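Local coordinates for beta-fructofuranosidase (Bifidobacterium adolescentis, PDB 6NOB), which probably hydrolyses terminal beta-D-fructofuranoside residues, as in sucrose, in the manner of glycoside hydrolase family 32 enzymes, at residues V524-V535 with L616-V627; N541-L551 with V562-D570. All coordinates share one frame; numbering follows the deposited sequence.

Contact 1 (V524-V535 with L616-V627)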
loop_
_atom_site.group_PDB
_atom_site.type_symbol
_atom_site.label_atom_id
_atom_site.label_comp_id
_atom_site.label_asym_id
_atom_site.label_seq_id
_atom_site.Cartn_x
_atom_site.Cartn_y
_atom_site.Cartn_z
ATOM N N VAL A 524 -3.520 -18.161 19.808
ATOM C CA VAL A 524 -3.776 -19.572 20.077
ATOM C C VAL A 524 -2.446 -20.312 20.124
ATOM O O VAL A 524 -1.599 -20.134 19.240
ATOM C CB VAL A 524 -4.706 -20.191 19.017
ATOM C CG1 VAL A 524 -5.017 -21.645 19.359
ATOM C CG2 VAL A 524 -5.984 -19.378 18.895
ATOM N N HIS A 525 -2.270 -21.145 21.148
ATOM C CA HIS A 525 -1.067 -21.950 21.327
ATOM C C HIS A 525 -1.422 -23.421 21.165
ATOM O O HIS A 525 -2.243 -23.952 21.921
ATOM C CB HIS A 525 -0.438 -21.701 22.697
ATOM C CG HIS A 525 0.298 -20.403 22.792
ATOM N ND1 HIS A 525 1.537 -20.208 22.223
ATOM C CD2 HIS A 525 -0.036 -19.229 23.378
ATOM C CE1 HIS A 525 1.938 -18.972 22.460
ATOM N NE2 HIS A 525 1.002 -18.357 23.159
ATOM N N LEU A 526 -0.800 -24.073 20.187
ATOM C CA LEU A 526 -1.015 -25.486 19.918
ATOM C C LEU A 526 0.137 -26.300 20.492
ATOM O O LEU A 526 1.290 -25.859 20.477
ATOM C CB LEU A 526 -1.144 -25.742 18.414
ATOM C CG LEU A 526 -2.248 -24.958 17.701
ATOM C CD1 LEU A 526 -2.115 -25.093 16.195
ATOM C CD2 LEU A 526 -3.622 -25.416 18.162
ATOM N N ALA A 527 -0.184 -27.491 20.995
ATOM C CA ALA A 527 0.787 -28.334 21.679
ATOM C C ALA A 527 1.449 -29.362 20.772
ATOM O O ALA A 527 2.389 -30.036 21.212
ATOM C CB ALA A 527 0.119 -29.062 22.852
ATOM N N ASP A 528 0.997 -29.503 19.531
ATOM C CA ASP A 528 1.467 -30.583 18.672
ATOM C C ASP A 528 1.270 -30.176 17.217
ATOM O O ASP A 528 0.916 -29.032 16.913
ATOM C CB ASP A 528 0.731 -31.884 19.001
ATOM C CG ASP A 528 -0.761 -31.679 19.159
ATOM O OD1 ASP A 528 -1.404 -31.229 18.186
ATOM O OD2 ASP A 528 -1.288 -31.960 20.256
ATOM N N ASP A 529 1.495 -31.128 16.311
ATOM C CA ASP A 529 1.364 -30.907 14.877
ATOM C C ASP A 529 0.137 -31.600 14.296
ATOM O O ASP A 529 0.098 -31.879 13.093
ATOM C CB ASP A 529 2.629 -31.374 14.159
ATOM C CG ASP A 529 2.896 -30.598 12.889
ATOM O OD1 ASP A 529 3.141 -29.378 12.988
ATOM O OD2 ASP A 529 2.855 -31.206 11.798
ATOM N N ALA A 530 -0.866 -31.876 15.125
ATOM C CA ALA A 530 -2.030 -32.631 14.693
ATOM C C ALA A 530 -2.941 -31.775 13.816
ATOM O O ALA A 530 -2.833 -30.546 13.762
ATOM C CB ALA A 530 -2.802 -33.156 15.902
ATOM N N ASP A 531 -3.854 -32.453 13.118
ATOM C CA ASP A 531 -4.833 -31.766 12.286
ATOM C C ASP A 531 -5.684 -30.830 13.133
ATOM O O ASP A 531 -6.087 -31.169 14.249
ATOM C CB ASP A 531 -5.725 -32.780 11.570
ATOM C CG ASP A 531 -5.043 -33.421 10.378
ATOM O OD1 ASP A 531 -3.847 -33.142 10.155
ATOM O OD2 ASP A 531 -5.702 -34.210 9.667
ATOM N N ALA A 532 -5.958 -29.642 12.598
ATOM C CA ALA A 532 -6.709 -28.639 13.335
ATOM C C ALA A 532 -7.418 -27.716 12.357
ATOM O O ALA A 532 -7.038 -27.606 11.189
ATOM C CB ALA A 532 -5.800 -27.831 14.269
ATOM N N ILE A 533 -8.453 -27.044 12.857
ATOM C CA ILE A 533 -9.266 -26.141 12.052
ATOM C C ILE A 533 -9.671 -24.947 12.909
ATOM O O ILE A 533 -10.050 -25.101 14.074
ATOM C CB ILE A 533 -10.506 -26.860 11.478
ATOM C CG1 ILE A 533 -11.376 -25.886 10.683
ATOM C CG2 ILE A 533 -11.310 -27.529 12.584
ATOM C CD1 ILE A 533 -12.039 -26.519 9.481
ATOM N N MET A 534 -9.574 -23.751 12.328
ATOM C CA MET A 534 -9.980 -22.513 12.987
ATOM C C MET A 534 -10.910 -21.754 12.049
ATOM O O MET A 534 -10.466 -21.224 11.025
ATOM C CB MET A 534 -8.768 -21.658 13.365
ATOM C CG MET A 534 -8.019 -22.143 14.600
ATOM S SD MET A 534 -6.485 -21.238 14.904
ATOM C CE MET A 534 -7.117 -19.626 15.366
ATOM N N VAL A 535 -12.196 -21.708 12.391
ATOM C CA VAL A 535 -13.170 -20.917 11.644
ATOM C C VAL A 535 -13.009 -19.462 12.074
ATOM O O VAL A 535 -13.326 -19.102 13.209
ATOM C CB VAL A 535 -14.601 -21.411 11.885
ATOM C CG1 VAL A 535 -15.604 -20.508 11.181
ATOM C CG2 VAL A 535 -14.751 -22.856 11.428
ATOM N N LEU A 616 -15.365 -16.948 16.411
ATOM C CA LEU A 616 -14.137 -17.709 16.224
ATOM C C LEU A 616 -14.341 -19.111 16.776
ATOM O O LEU A 616 -14.799 -19.273 17.912
ATOM C CB LEU A 616 -12.958 -17.031 16.925
ATOM C CG LEU A 616 -11.683 -17.862 17.056
ATOM C CD1 LEU A 616 -11.056 -18.107 15.688
ATOM C CD2 LEU A 616 -10.698 -17.184 17.993
ATOM N N ARG A 617 -14.005 -20.119 15.976
ATOM C CA ARG A 617 -14.216 -21.513 16.340
ATOM C C ARG A 617 -12.902 -22.261 16.184
ATOM O O ARG A 617 -12.252 -22.163 15.138
ATOM C CB ARG A 617 -15.311 -22.144 15.472
ATOM C CG ARG A 617 -15.820 -23.486 15.961
ATOM C CD ARG A 617 -17.143 -23.844 15.296
ATOM N NE ARG A 617 -18.257 -23.071 15.838
ATOM C CZ ARG A 617 -19.110 -23.527 16.751
ATOM N NH1 ARG A 617 -18.979 -24.758 17.229
ATOM N NH2 ARG A 617 -20.094 -22.753 17.188
ATOM N N ILE A 618 -12.507 -22.995 17.224
ATOM C CA ILE A 618 -11.207 -23.651 17.278
ATOM C C ILE A 618 -11.407 -25.113 17.652
ATOM O O ILE A 618 -12.116 -25.420 18.616
ATOM C CB ILE A 618 -10.261 -22.966 18.284
ATOM C CG1 ILE A 618 -10.111 -21.482 17.952
ATOM C CG2 ILE A 618 -8.901 -23.650 18.298
ATOM C CD1 ILE A 618 -9.603 -20.657 19.106
ATOM N N ALA A 619 -10.778 -26.005 16.891
ATOM C CA ALA A 619 -10.814 -27.431 17.168
ATOM C C ALA A 619 -9.518 -28.054 16.676
ATOM O O ALA A 619 -8.944 -27.617 15.674
ATOM C CB ALA A 619 -12.015 -28.112 16.504
ATOM N N SER A 620 -9.066 -29.084 17.389
ATOM C CA SER A 620 -7.827 -29.769 17.058
ATOM C C SER A 620 -7.947 -31.241 17.420
ATOM O O SER A 620 -8.551 -31.591 18.438
ATOM C CB SER A 620 -6.632 -29.139 17.786
ATOM O OG SER A 620 -5.449 -29.896 17.595
ATOM N N SER A 621 -7.386 -32.098 16.561
ATOM C CA SER A 621 -7.231 -33.511 16.887
ATOM C C SER A 621 -6.173 -33.726 17.959
ATOM O O SER A 621 -6.149 -34.791 18.590
ATOM C CB SER A 621 -6.854 -34.310 15.638
ATOM O OG SER A 621 -7.712 -34.031 14.545
ATOM N N GLY A 622 -5.293 -32.754 18.157
ATOM C CA GLY A 622 -4.327 -32.731 19.242
ATOM C C GLY A 622 -4.832 -31.922 20.417
ATOM O O GLY A 622 -6.035 -31.891 20.706
ATOM N N LYS A 623 -3.914 -31.254 21.104
ATOM C CA LYS A 623 -4.250 -30.478 22.287
ATOM C C LYS A 623 -4.059 -28.990 22.022
ATOM O O LYS A 623 -3.094 -28.583 21.368
ATOM C CB LYS A 623 -3.403 -30.903 23.489
ATOM C CG LYS A 623 -3.782 -30.190 24.780
ATOM C CD LYS A 623 -2.573 -29.978 25.682
ATOM C CE LYS A 623 -2.985 -29.484 27.066
ATOM N NZ LYS A 623 -2.128 -30.054 28.145
ATOM N N ILE A 624 -4.993 -28.189 22.526
ATOM C CA ILE A 624 -4.888 -26.734 22.514
ATOM C C ILE A 624 -4.403 -26.300 23.890
ATOM O O ILE A 624 -5.055 -26.582 24.903
ATOM C CB ILE A 624 -6.231 -26.073 22.161
ATOM C CG1 ILE A 624 -6.679 -26.487 20.758
ATOM C CG2 ILE A 624 -6.125 -24.557 22.254
ATOM C CD1 ILE A 624 -8.180 -26.569 20.590
ATOM N N ASP A 625 -3.252 -25.628 23.933
ATOM C CA ASP A 625 -2.668 -25.242 25.214
ATOM C C ASP A 625 -3.371 -24.027 25.811
ATOM O O ASP A 625 -3.698 -24.017 27.002
ATOM C CB ASP A 625 -1.169 -24.968 25.053
ATOM C CG ASP A 625 -0.326 -26.231 25.158
ATOM O OD1 ASP A 625 -0.766 -27.196 25.819
ATOM O OD2 ASP A 625 0.782 -26.254 24.580
ATOM N N ALA A 626 -3.613 -22.995 25.005
ATOM C CA ALA A 626 -4.188 -21.762 25.527
ATOM C C ALA A 626 -4.862 -20.997 24.399
ATOM O O ALA A 626 -4.508 -21.142 23.225
ATOM C CB ALA A 626 -3.124 -20.888 26.202
ATOM N N VAL A 627 -5.839 -20.171 24.779
ATOM C CA VAL A 627 -6.562 -19.306 23.850
ATOM C C VAL A 627 -6.692 -17.929 24.489
ATOM O O VAL A 627 -7.286 -17.795 25.564
ATOM C CB VAL A 627 -7.952 -19.864 23.490
ATOM C CG1 VAL A 627 -8.768 -18.819 22.743
ATOM C CG2 VAL A 627 -7.820 -21.130 22.656
HETATM O O HOH W 1 -2.863 -29.103 18.403
#
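Val524 slides past Ile618 in the opposite direction, its CG2 meeting Ile618 CD1 at 3.8 Å. This is contact across the interior of a beta-sandwich: both branched residues point inward, from different sheets. Beside Ile618, Met534 runs the same way, and its CG lies 4.0 Å from Ile618 CG1. The flexible thioether, bent at chi3 (69°), carries CE on to Leu616 CD1.

Each sheet contributes one antiparallel pair. His525 faces both Asp625 and Ala626, a classic beta bulge, whereas Ile533 and Val535 pair regularly with Ala619 and Arg617.

Polar groups tie together the connections between these strands. Asp528 OD2 uses its syn lone pair to accept Lys623 N at 2.8 Å, while OD1 takes Ala530 N on its anti side, from well out of the carboxylate plane, closing an Asx turn. One carboxylate thus holds two backbone amides. A water bridges the turns, donating to Asp528 OD1 (2.6 Å) and Lys623 O and accepting from Ser620 OG. The same hydroxyl receives Gly622 N in an ST turn, and small Gly622 lets Asp528 OD2 approach its CA to 3.3 Å.

Strands 582-588 and 547-555 flank 519-526 and 532-540 respectively, with Val583 touching Met534. Strand 510-515 borders 614-620, and its Asp510 forms a salt bridge with Arg617. The paired segments therefore pass from one sheet of the sandwich to the other.

Contact 2 (N541-L551 with V562-D570); sequences NPQDGRPTELL and VAKGTAVED
With CG of Asn541 swung opposite its own backbone nitrogen (chi1 -173°), the carboxamide reaches Gly565, and a bend of Arg546 at chi3 (-67°) brings its guanidinium to the same carbonyl. Asn541 ND2 donates to Gly565 O at 2.7 Å, with the oxygen close to the amide plane and the donor in the carbonyl plane. Arg546 approaches differently: Gly565 O sits over one guanidinium face, 3.4 Å from CZ, where its N-H groups are poorly aimed for hydrogen bonding. At that group's edge lie Asp544 OD2, 3.3 Å from NE in a salt bridge whose hydrogen bonds are weak, and Glu569 OE2, a long ion pair 3.9 Å from NH1.

Gly565 occupies the third position of a type II turn from Ala563 to Thr566, where its positive phi suits glycine; without a side chain, it admits Pro547 O to 3.7 Å from its CA. Thr566 OG1 bonds to Ala563 O and receives Val568 N, an ST turn.

Before the turn, strands 547-551 and 562-564 run antiparallel; Glu549 N donates to Lys564 O, while the return bond from Lys564 N to Glu549 O is weak. Val562 and Leu551 form a hydrogen-bonded pair, their CB atoms packing 4.1 Å apart. Glu549 OE1 and Lys564 NZ remain 5.1 Å apart.

Gly565 O therefore combines one short, nearly straight hydrogen bond from the Asn541 carboxamide with a nearby positive charge, which would be expected to stabilise this carbonyl's partial negative charge. Asp544 and Glu569 probably offset the arginine's charge.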
loop_
_atom_site.group_PDB
_atom_site.type_symbol
_atom_site.label_atom_id
_atom_site.label_comp_id
_atom_site.label_asym_id
_atom_site.label_seq_id
_atom_site.Cartn_x
_atom_site.Cartn_y
_atom_site.Cartn_z
ATOM N N ASN A 541 -20.513 -14.234 -0.580
ATOM C CA ASN A 541 -19.822 -13.828 -1.797
ATOM C C ASN A 541 -20.538 -12.628 -2.405
ATOM O O ASN A 541 -21.686 -12.752 -2.850
ATOM C CB ASN A 541 -19.766 -14.989 -2.792
ATOM C CG ASN A 541 -18.913 -14.679 -4.011
ATOM O OD1 ASN A 541 -19.191 -13.741 -4.757
ATOM N ND2 ASN A 541 -17.871 -15.478 -4.222
ATOM N N PRO A 542 -19.891 -11.460 -2.464
ATOM C CA PRO A 542 -20.593 -10.245 -2.909
ATOM C C PRO A 542 -20.986 -10.250 -4.376
ATOM O O PRO A 542 -21.678 -9.319 -4.806
ATOM C CB PRO A 542 -19.579 -9.131 -2.620
ATOM C CG PRO A 542 -18.253 -9.814 -2.695
ATOM C CD PRO A 542 -18.476 -11.197 -2.146
ATOM N N GLN A 543 -20.576 -11.250 -5.155
ATOM C CA GLN A 543 -20.892 -11.301 -6.577
ATOM C C GLN A 543 -22.044 -12.243 -6.904
ATOM O O GLN A 543 -22.883 -11.911 -7.745
ATOM C CB GLN A 543 -19.654 -11.713 -7.381
ATOM C CG GLN A 543 -18.523 -10.694 -7.331
ATOM C CD GLN A 543 -18.862 -9.410 -8.070
ATOM O OE1 GLN A 543 -19.701 -9.402 -8.973
ATOM N NE2 GLN A 543 -18.210 -8.318 -7.688
ATOM N N ASP A 544 -22.110 -13.409 -6.262
ATOM C CA ASP A 544 -23.179 -14.366 -6.516
ATOM C C ASP A 544 -23.987 -14.721 -5.276
ATOM O O ASP A 544 -24.881 -15.568 -5.364
ATOM C CB ASP A 544 -22.616 -15.650 -7.146
ATOM C CG ASP A 544 -21.422 -16.207 -6.388
ATOM O OD1 ASP A 544 -21.460 -16.229 -5.141
ATOM O OD2 ASP A 544 -20.444 -16.630 -7.042
ATOM N N GLY A 545 -23.700 -14.110 -4.128
ATOM C CA GLY A 545 -24.477 -14.372 -2.931
ATOM C C GLY A 545 -24.208 -15.695 -2.253
ATOM O O GLY A 545 -24.919 -16.041 -1.306
ATOM N N ARG A 546 -23.206 -16.443 -2.708
ATOM C CA ARG A 546 -22.889 -17.724 -2.102
ATOM C C ARG A 546 -22.375 -17.528 -0.676
ATOM O O ARG A 546 -21.732 -16.519 -0.372
ATOM C CB ARG A 546 -21.834 -18.457 -2.925
ATOM C CG ARG A 546 -22.376 -19.341 -4.034
ATOM C CD ARG A 546 -21.256 -20.194 -4.608
ATOM N NE ARG A 546 -20.263 -19.390 -5.318
ATOM C CZ ARG A 546 -18.955 -19.625 -5.294
ATOM N NH1 ARG A 546 -18.476 -20.640 -4.585
ATOM N NH2 ARG A 546 -18.124 -18.846 -5.975
ATOM N N PRO A 547 -22.655 -18.472 0.221
ATOM C CA PRO A 547 -22.047 -18.420 1.555
ATOM C C PRO A 547 -20.531 -18.546 1.465
ATOM O O PRO A 547 -20.004 -19.366 0.710
ATOM C CB PRO A 547 -22.669 -19.621 2.276
ATOM C CG PRO A 547 -23.940 -19.903 1.525
ATOM C CD PRO A 547 -23.650 -19.553 0.099
ATOM N N THR A 548 -19.826 -17.720 2.238
ATOM C CA THR A 548 -18.375 -17.806 2.315
ATOM C C THR A 548 -17.956 -18.214 3.722
ATOM O O THR A 548 -18.664 -17.960 4.702
ATOM C CB THR A 548 -17.685 -16.488 1.955
ATOM O OG1 THR A 548 -18.130 -15.441 2.826
ATOM C CG2 THR A 548 -18.008 -16.116 0.516
ATOM N N GLU A 549 -16.782 -18.837 3.807
ATOM C CA GLU A 549 -16.227 -19.291 5.074
ATOM C C GLU A 549 -14.719 -19.121 5.021
ATOM O O GLU A 549 -14.087 -19.510 4.034
ATOM C CB GLU A 549 -16.600 -20.753 5.349
ATOM C CG GLU A 549 -16.498 -21.147 6.808
ATOM C CD GLU A 549 -16.873 -22.595 7.056
ATOM O OE1 GLU A 549 -16.832 -23.403 6.103
ATOM O OE2 GLU A 549 -17.211 -22.922 8.212
ATOM N N LEU A 550 -14.152 -18.533 6.072
ATOM C CA LEU A 550 -12.723 -18.262 6.161
ATOM C C LEU A 550 -12.125 -19.132 7.258
ATOM O O LEU A 550 -12.523 -19.026 8.423
ATOM C CB LEU A 550 -12.463 -16.782 6.444
ATOM C CG LEU A 550 -11.003 -16.367 6.640
ATOM C CD1 LEU A 550 -10.213 -16.625 5.370
ATOM C CD2 LEU A 550 -10.907 -14.904 7.052
ATOM N N LEU A 551 -11.170 -19.982 6.889
ATOM C CA LEU A 551 -10.577 -20.931 7.817
ATOM C C LEU A 551 -9.060 -20.836 7.796
ATOM O O LEU A 551 -8.453 -20.515 6.771
ATOM C CB LEU A 551 -10.963 -22.378 7.485
ATOM C CG LEU A 551 -12.376 -22.677 6.996
ATOM C CD1 LEU A 551 -12.452 -24.111 6.499
ATOM C CD2 LEU A 551 -13.374 -22.444 8.110
ATOM N N VAL A 562 -7.943 -20.919 4.119
ATOM C CA VAL A 562 -8.954 -21.401 3.182
ATOM C C VAL A 562 -10.058 -20.358 3.086
ATOM O O VAL A 562 -10.577 -19.903 4.112
ATOM C CB VAL A 562 -9.539 -22.761 3.608
ATOM C CG1 VAL A 562 -10.361 -23.355 2.474
ATOM C CG2 VAL A 562 -8.433 -23.718 4.036
ATOM N N ALA A 563 -10.418 -19.989 1.863
ATOM C CA ALA A 563 -11.453 -18.988 1.602
ATOM C C ALA A 563 -12.563 -19.635 0.777
ATOM O O ALA A 563 -12.698 -19.373 -0.420
ATOM C CB ALA A 563 -10.859 -17.764 0.892
ATOM N N LYS A 564 -13.363 -20.477 1.429
ATOM C CA LYS A 564 -14.408 -21.212 0.730
ATOM C C LYS A 564 -15.520 -20.274 0.278
ATOM O O LYS A 564 -15.900 -19.341 0.990
ATOM C CB LYS A 564 -14.974 -22.312 1.629
ATOM C CG LYS A 564 -13.970 -23.407 1.956
ATOM C CD LYS A 564 -14.582 -24.522 2.794
ATOM C CE LYS A 564 -13.891 -25.854 2.518
ATOM N NZ LYS A 564 -13.533 -26.578 3.770
ATOM N N GLY A 565 -16.046 -20.534 -0.921
ATOM C CA GLY A 565 -17.090 -19.720 -1.504
ATOM C C GLY A 565 -16.617 -18.454 -2.181
ATOM O O GLY A 565 -17.415 -17.805 -2.870
ATOM N N THR A 566 -15.352 -18.082 -2.016
ATOM C CA THR A 566 -14.807 -16.870 -2.606
ATOM C C THR A 566 -14.250 -17.149 -3.999
ATOM O O THR A 566 -14.150 -18.295 -4.444
ATOM C CB THR A 566 -13.709 -16.291 -1.718
ATOM O OG1 THR A 566 -12.488 -16.999 -1.958
ATOM C CG2 THR A 566 -14.085 -16.434 -0.256
ATOM N N ALA A 567 -13.870 -16.070 -4.686
ATOM C CA ALA A 567 -13.269 -16.186 -6.009
ATOM C C ALA A 567 -11.877 -16.805 -5.972
ATOM O O ALA A 567 -11.361 -17.186 -7.028
ATOM C CB ALA A 567 -13.205 -14.811 -6.677
ATOM N N VAL A 568 -11.261 -16.914 -4.795
ATOM C CA VAL A 568 -9.933 -17.503 -4.670
ATOM C C VAL A 568 -10.023 -18.781 -3.847
ATOM O O VAL A 568 -9.056 -19.181 -3.188
ATOM C CB VAL A 568 -8.937 -16.506 -4.048
ATOM C CG1 VAL A 568 -8.738 -15.313 -4.975
ATOM C CG2 VAL A 568 -9.424 -16.044 -2.678
ATOM N N GLU A 569 -11.189 -19.430 -3.884
ATOM C CA GLU A 569 -11.368 -20.689 -3.168
ATOM C C GLU A 569 -10.433 -21.776 -3.692
ATOM O O GLU A 569 -10.074 -22.698 -2.949
ATOM C CB GLU A 569 -12.826 -21.138 -3.276
ATOM C CG GLU A 569 -13.162 -22.401 -2.503
ATOM C CD GLU A 569 -14.589 -22.865 -2.727
ATOM O OE1 GLU A 569 -15.111 -23.605 -1.866
ATOM O OE2 GLU A 569 -15.186 -22.492 -3.761
ATOM N N ASP A 570 -10.020 -21.681 -4.955
ATOM C CA ASP A 570 -9.198 -22.694 -5.604
ATOM C C ASP A 570 -7.703 -22.481 -5.384
ATOM O O ASP A 570 -6.894 -23.194 -5.988
ATOM C CB ASP A 570 -9.498 -22.730 -7.107
ATOM C CG ASP A 570 -9.396 -21.356 -7.760
ATOM O OD1 ASP A 570 -9.522 -20.338 -7.046
ATOM O OD2 ASP A 570 -9.183 -21.296 -8.990
#

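How the contacts relate
Both contacts belong to the C-terminal beta-sandwich that accompanies the catalytic beta-propeller in glycoside hydrolase family 32. Their centres lie 23 Å apart, and they meet where strands 532-540 and 547-555 run side by side in one sheet: Val535 CG2 is 3.6 Å from Leu551 CD2. Contact 1 pairs segments distant in sequence and spans both sheets, whereas contact 2 is largely a local hairpin, 547-555 with 558-564, confined to one sheet plus its flanking loops. Along the chain, contact 2 is nested within the loop that contact 1 closes. The late strands 614-620 and 624-632 thus return to complete a sandwich in which the hairpin of contact 2 comes earlier in the chain.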